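Local coordinates for glucosidase (Croceicoccus marinus, PDB 5Z3K), which probably hydrolyses O-glycosyl bonds as a beta-glucosidase of glycoside hydrolase family 39, at residues A[29-43]-A[90-102]. Sequence-based numbering, arbitrary orientation.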
loop_
_atom_site.group_PDB
_atom_site.type_symbol
_atom_site.label_atom_id
_atom_site.label_comp_id
_atom_site.label_asym_id
_atom_site.label_seq_id
_atom_site.Cartn_x
_atom_site.Cartn_y
_atom_site.Cartn_z
ATOM N N ILE A 29 11.065 4.073 4.301
ATOM C CA ILE A 29 12.353 3.648 4.838
ATOM C C ILE A 29 12.141 3.256 6.299
ATOM O O ILE A 29 11.861 4.128 7.138
ATOM C CB ILE A 29 13.409 4.757 4.700
ATOM C CG1 ILE A 29 13.650 5.076 3.212
ATOM C CG2 ILE A 29 14.695 4.353 5.411
ATOM C CD1 ILE A 29 14.437 6.378 2.952
ATOM N N PRO A 30 12.258 1.971 6.660
ATOM C CA PRO A 30 11.899 1.549 8.019
ATOM C C PRO A 30 12.994 1.705 9.062
ATOM O O PRO A 30 12.683 1.611 10.258
ATOM C CB PRO A 30 11.547 0.064 7.832
ATOM C CG PRO A 30 12.375 -0.378 6.676
ATOM C CD PRO A 30 12.447 0.821 5.747
ATOM N N ALA A 31 14.236 1.951 8.658
ATOM C CA ALA A 31 15.376 1.926 9.569
ATOM C C ALA A 31 16.611 2.397 8.804
ATOM O O ALA A 31 16.619 2.369 7.567
ATOM C CB ALA A 31 15.605 0.515 10.136
ATOM N N PRO A 32 17.646 2.856 9.517
ATOM C CA PRO A 32 18.866 3.327 8.844
ATOM C C PRO A 32 19.524 2.262 7.977
ATOM O O PRO A 32 19.390 1.060 8.208
ATOM C CB PRO A 32 19.787 3.711 10.012
ATOM C CG PRO A 32 18.885 3.993 11.130
ATOM C CD PRO A 32 17.659 3.159 10.956
ATOM N N ALA A 33 20.263 2.733 6.983
ATOM C CA ALA A 33 21.148 1.938 6.150
ATOM C C ALA A 33 22.363 2.800 5.844
ATOM O O ALA A 33 22.303 4.027 5.986
ATOM C CB ALA A 33 20.464 1.499 4.846
ATOM N N PRO A 34 23.476 2.198 5.432
ATOM C CA PRO A 34 24.670 3.004 5.126
ATOM C C PRO A 34 24.366 4.104 4.115
ATOM O O PRO A 34 23.760 3.865 3.063
ATOM C CB PRO A 34 25.659 1.976 4.568
ATOM C CG PRO A 34 25.241 0.690 5.183
ATOM C CD PRO A 34 23.739 0.754 5.304
ATOM N N GLY A 35 24.772 5.331 4.458
ATOM C CA GLY A 35 24.507 6.500 3.649
ATOM C C GLY A 35 23.165 7.148 3.893
ATOM O O GLY A 35 22.939 8.272 3.421
ATOM N N THR A 36 22.260 6.467 4.598
ATOM C CA THR A 36 20.949 7.002 4.967
ATOM C C THR A 36 20.711 6.627 6.432
ATOM O O THR A 36 19.877 5.802 6.785
ATOM C CB THR A 36 19.839 6.455 4.065
ATOM O OG1 THR A 36 20.219 6.605 2.694
ATOM C CG2 THR A 36 18.514 7.195 4.316
ATOM N N ASP A 37 21.470 7.219 7.343
ATOM C CA ASP A 37 21.388 6.761 8.724
ATOM C C ASP A 37 20.714 7.756 9.661
ATOM O O ASP A 37 20.717 7.539 10.873
ATOM C CB ASP A 37 22.770 6.391 9.249
ATOM C CG ASP A 37 23.799 7.443 8.968
ATOM O OD1 ASP A 37 23.468 8.650 9.039
ATOM O OD2 ASP A 37 24.948 7.049 8.674
ATOM N N SER A 38 20.115 8.820 9.133
ATOM C CA SER A 38 19.486 9.820 9.982
ATOM C C SER A 38 18.076 9.432 10.413
ATOM O O SER A 38 17.540 10.046 11.342
ATOM C CB SER A 38 19.449 11.173 9.264
ATOM O OG SER A 38 18.746 11.100 8.031
ATOM N N VAL A 39 17.473 8.430 9.782
ATOM C CA VAL A 39 16.067 8.105 10.010
ATOM C C VAL A 39 15.902 7.261 11.266
ATOM O O VAL A 39 16.816 6.515 11.657
ATOM C CB VAL A 39 15.465 7.384 8.794
ATOM C CG1 VAL A 39 15.584 8.256 7.572
ATOM C CG2 VAL A 39 16.157 6.041 8.589
ATOM N N PRO A 40 14.753 7.338 11.921
ATOM C CA PRO A 40 14.507 6.477 13.079
ATOM C C PRO A 40 14.358 5.019 12.672
ATOM O O PRO A 40 14.007 4.685 11.537
ATOM C CB PRO A 40 13.193 7.027 13.652
ATOM C CG PRO A 40 12.506 7.623 12.508
ATOM C CD PRO A 40 13.598 8.204 11.612
ATOM N N ASP A 41 14.611 4.135 13.633
ATOM C CA ASP A 41 14.382 2.703 13.433
ATOM C C ASP A 41 12.956 2.375 13.871
ATOM O O ASP A 41 12.677 2.262 15.067
ATOM C CB ASP A 41 15.411 1.886 14.208
ATOM C CG ASP A 41 15.386 0.399 13.846
ATOM O OD1 ASP A 41 14.339 -0.107 13.386
ATOM O OD2 ASP A 41 16.426 -0.276 14.028
ATOM N N ILE A 42 12.054 2.199 12.902
ATOM C CA ILE A 42 10.663 1.848 13.170
ATOM C C ILE A 42 10.311 0.471 12.603
ATOM O O ILE A 42 9.139 0.155 12.427
ATOM C CB ILE A 42 9.701 2.923 12.625
ATOM C CG1 ILE A 42 9.899 3.049 11.110
ATOM C CG2 ILE A 42 9.922 4.259 13.385
ATOM C CD1 ILE A 42 9.089 4.125 10.411
ATOM N N LEU A 43 11.322 -0.347 12.294
ATOM C CA LEU A 43 11.068 -1.660 11.702
ATOM C C LEU A 43 10.170 -2.520 12.589
ATOM O O LEU A 43 9.343 -3.297 12.087
ATOM C CB LEU A 43 12.398 -2.373 11.444
ATOM C CG LEU A 43 12.321 -3.739 10.776
ATOM C CD1 LEU A 43 11.715 -3.608 9.364
ATOM C CD2 LEU A 43 13.718 -4.401 10.725
ATOM N N ALA A 90 23.351 -0.344 0.552
ATOM C CA ALA A 90 22.211 0.179 1.304
ATOM C C ALA A 90 20.949 -0.593 0.953
ATOM O O ALA A 90 20.132 -0.905 1.831
ATOM C CB ALA A 90 22.027 1.675 1.030
ATOM N N THR A 91 20.783 -0.918 -0.329
ATOM C CA THR A 91 19.616 -1.686 -0.747
ATOM C C THR A 91 19.620 -3.075 -0.107
ATOM O O THR A 91 18.573 -3.573 0.323
ATOM C CB THR A 91 19.572 -1.780 -2.273
ATOM O OG1 THR A 91 19.630 -0.465 -2.837
ATOM C CG2 THR A 91 18.272 -2.458 -2.727
ATOM N N ASP A 92 20.798 -3.699 -0.010
ATOM C CA ASP A 92 20.913 -4.974 0.693
ATOM C C ASP A 92 20.396 -4.856 2.118
ATOM O O ASP A 92 19.734 -5.766 2.627
ATOM C CB ASP A 92 22.373 -5.438 0.741
ATOM C CG ASP A 92 22.861 -6.023 -0.567
ATOM O OD1 ASP A 92 22.059 -6.181 -1.510
ATOM O OD2 ASP A 92 24.075 -6.316 -0.643
ATOM N N THR A 93 20.721 -3.753 2.788
ATOM C CA THR A 93 20.307 -3.580 4.173
ATOM C C THR A 93 18.788 -3.501 4.279
ATOM O O THR A 93 18.173 -4.173 5.115
ATOM C CB THR A 93 20.980 -2.337 4.743
ATOM O OG1 THR A 93 22.393 -2.574 4.763
ATOM C CG2 THR A 93 20.511 -2.037 6.161
ATOM N N TRP A 94 18.162 -2.715 3.403
ATOM C CA TRP A 94 16.711 -2.574 3.454
ATOM C C TRP A 94 16.010 -3.859 3.029
ATOM O O TRP A 94 14.956 -4.212 3.580
ATOM C CB TRP A 94 16.285 -1.388 2.594
ATOM C CG TRP A 94 16.627 -0.055 3.231
ATOM C CD1 TRP A 94 16.384 0.316 4.519
ATOM C CD2 TRP A 94 17.247 1.078 2.597
ATOM N NE1 TRP A 94 16.823 1.604 4.735
ATOM C CE2 TRP A 94 17.357 2.093 3.573
ATOM C CE3 TRP A 94 17.738 1.323 1.308
ATOM C CZ2 TRP A 94 17.935 3.343 3.301
ATOM C CZ3 TRP A 94 18.314 2.570 1.033
ATOM C CH2 TRP A 94 18.408 3.560 2.027
ATOM N N VAL A 95 16.576 -4.573 2.052
ATOM C CA VAL A 95 16.010 -5.863 1.658
ATOM C C VAL A 95 16.080 -6.843 2.821
ATOM O O VAL A 95 15.113 -7.552 3.126
ATOM C CB VAL A 95 16.733 -6.402 0.411
ATOM C CG1 VAL A 95 16.464 -7.892 0.200
ATOM C CG2 VAL A 95 16.319 -5.595 -0.823
ATOM N N GLY A 96 17.227 -6.890 3.499
ATOM C CA GLY A 96 17.347 -7.776 4.642
ATOM C C GLY A 96 16.395 -7.406 5.764
ATOM O O GLY A 96 15.801 -8.282 6.397
ATOM N N GLN A 97 16.214 -6.105 6.009
ATOM C CA GLN A 97 15.254 -5.679 7.025
ATOM C C GLN A 97 13.854 -6.141 6.669
ATOM O O GLN A 97 13.120 -6.658 7.522
ATOM C CB GLN A 97 15.265 -4.157 7.176
ATOM C CG GLN A 97 16.523 -3.594 7.839
ATOM C CD GLN A 97 16.621 -2.088 7.701
ATOM O OE1 GLN A 97 15.707 -1.436 7.182
ATOM N NE2 GLN A 97 17.740 -1.518 8.161
ATOM N N THR A 98 13.473 -5.968 5.407
ATOM C CA THR A 98 12.123 -6.318 4.989
ATOM C C THR A 98 11.899 -7.818 5.097
ATOM O O THR A 98 10.850 -8.263 5.583
ATOM C CB THR A 98 11.878 -5.822 3.562
ATOM O OG1 THR A 98 12.081 -4.401 3.502
ATOM C CG2 THR A 98 10.457 -6.154 3.126
ATOM N N ARG A 99 12.880 -8.616 4.665
ATOM C CA ARG A 99 12.714 -10.063 4.753
ATOM C C ARG A 99 12.693 -10.543 6.203
ATOM O O ARG A 99 12.040 -11.550 6.503
ATOM C CB ARG A 99 13.815 -10.782 3.961
ATOM C CG ARG A 99 13.839 -10.472 2.452
ATOM C CD ARG A 99 12.553 -10.943 1.729
ATOM N NE ARG A 99 12.427 -12.398 1.751
ATOM C CZ ARG A 99 11.274 -13.054 1.648
ATOM N NH1 ARG A 99 10.131 -12.390 1.537
ATOM N NH2 ARG A 99 11.259 -14.379 1.672
ATOM N N SER A 100 13.375 -9.837 7.117
ATOM C CA SER A 100 13.433 -10.285 8.500
ATOM C C SER A 100 12.087 -10.180 9.211
ATOM O O SER A 100 11.888 -10.855 10.222
ATOM C CB SER A 100 14.500 -9.493 9.266
ATOM O OG SER A 100 14.011 -8.221 9.640
ATOM N N ILE A 101 11.161 -9.357 8.712
ATOM C CA ILE A 101 9.810 -9.299 9.259
ATOM C C ILE A 101 8.822 -10.095 8.411
ATOM O O ILE A 101 7.612 -10.016 8.639
ATOM C CB ILE A 101 9.337 -7.845 9.435
ATOM C CG1 ILE A 101 9.154 -7.153 8.074
ATOM C CG2 ILE A 101 10.294 -7.067 10.354
ATOM C CD1 ILE A 101 8.311 -5.912 8.138
ATOM N N GLY A 102 9.312 -10.871 7.442
ATOM C CA GLY A 102 8.456 -11.767 6.690
ATOM C C GLY A 102 7.718 -11.123 5.541
ATOM O O GLY A 102 6.782 -11.723 5.000
#
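W94 and Q97, one helical turn apart, reach out of helix 89-100 and each donates a side-chain N-H to a backbone carbonyl of the proline-rich loop that follows strand 25-27. W94 NE1 lies 2.9 Å from A31 O, almost in the indole plane and nearly along the C=O axis, with an N-H...O angle of 158°. One carbonyl further on, Q97 NE2 binds P32 O at 3.1 Å, less straight at 142° and tilted from the carbonyl plane. With CG beside its backbone N (chi1 -71°) and the chain extended beyond, Q97 brings its amide against the A31 methyl; its OE1, packed against P30 CG at 3.5 Å, is buried without a modelled polar partner. The A33 methyl sits over one face of the indole in a CH-pi contact, 3.8 Å from the six-membered ring centroid, while T36 OG1 approaches the ring edge at W94 CH2 (3.6 Å). Were W94 an alanine, A31 O would probably lose this donor and the A33 methyl the ring it rests on. A type II turn from A33 to T36 follows where the loop comes closest to A90, A33 CB and A90 CB 4.1 Å apart. At the start of helix 43-48, L43 lays CD2 on Q97 CB (3.9 Å) and CD1 on I101 CG2. In the TIM barrel, the contact joins this loop to helix 89-100, which packs against strand 104-109 and helix 123-138.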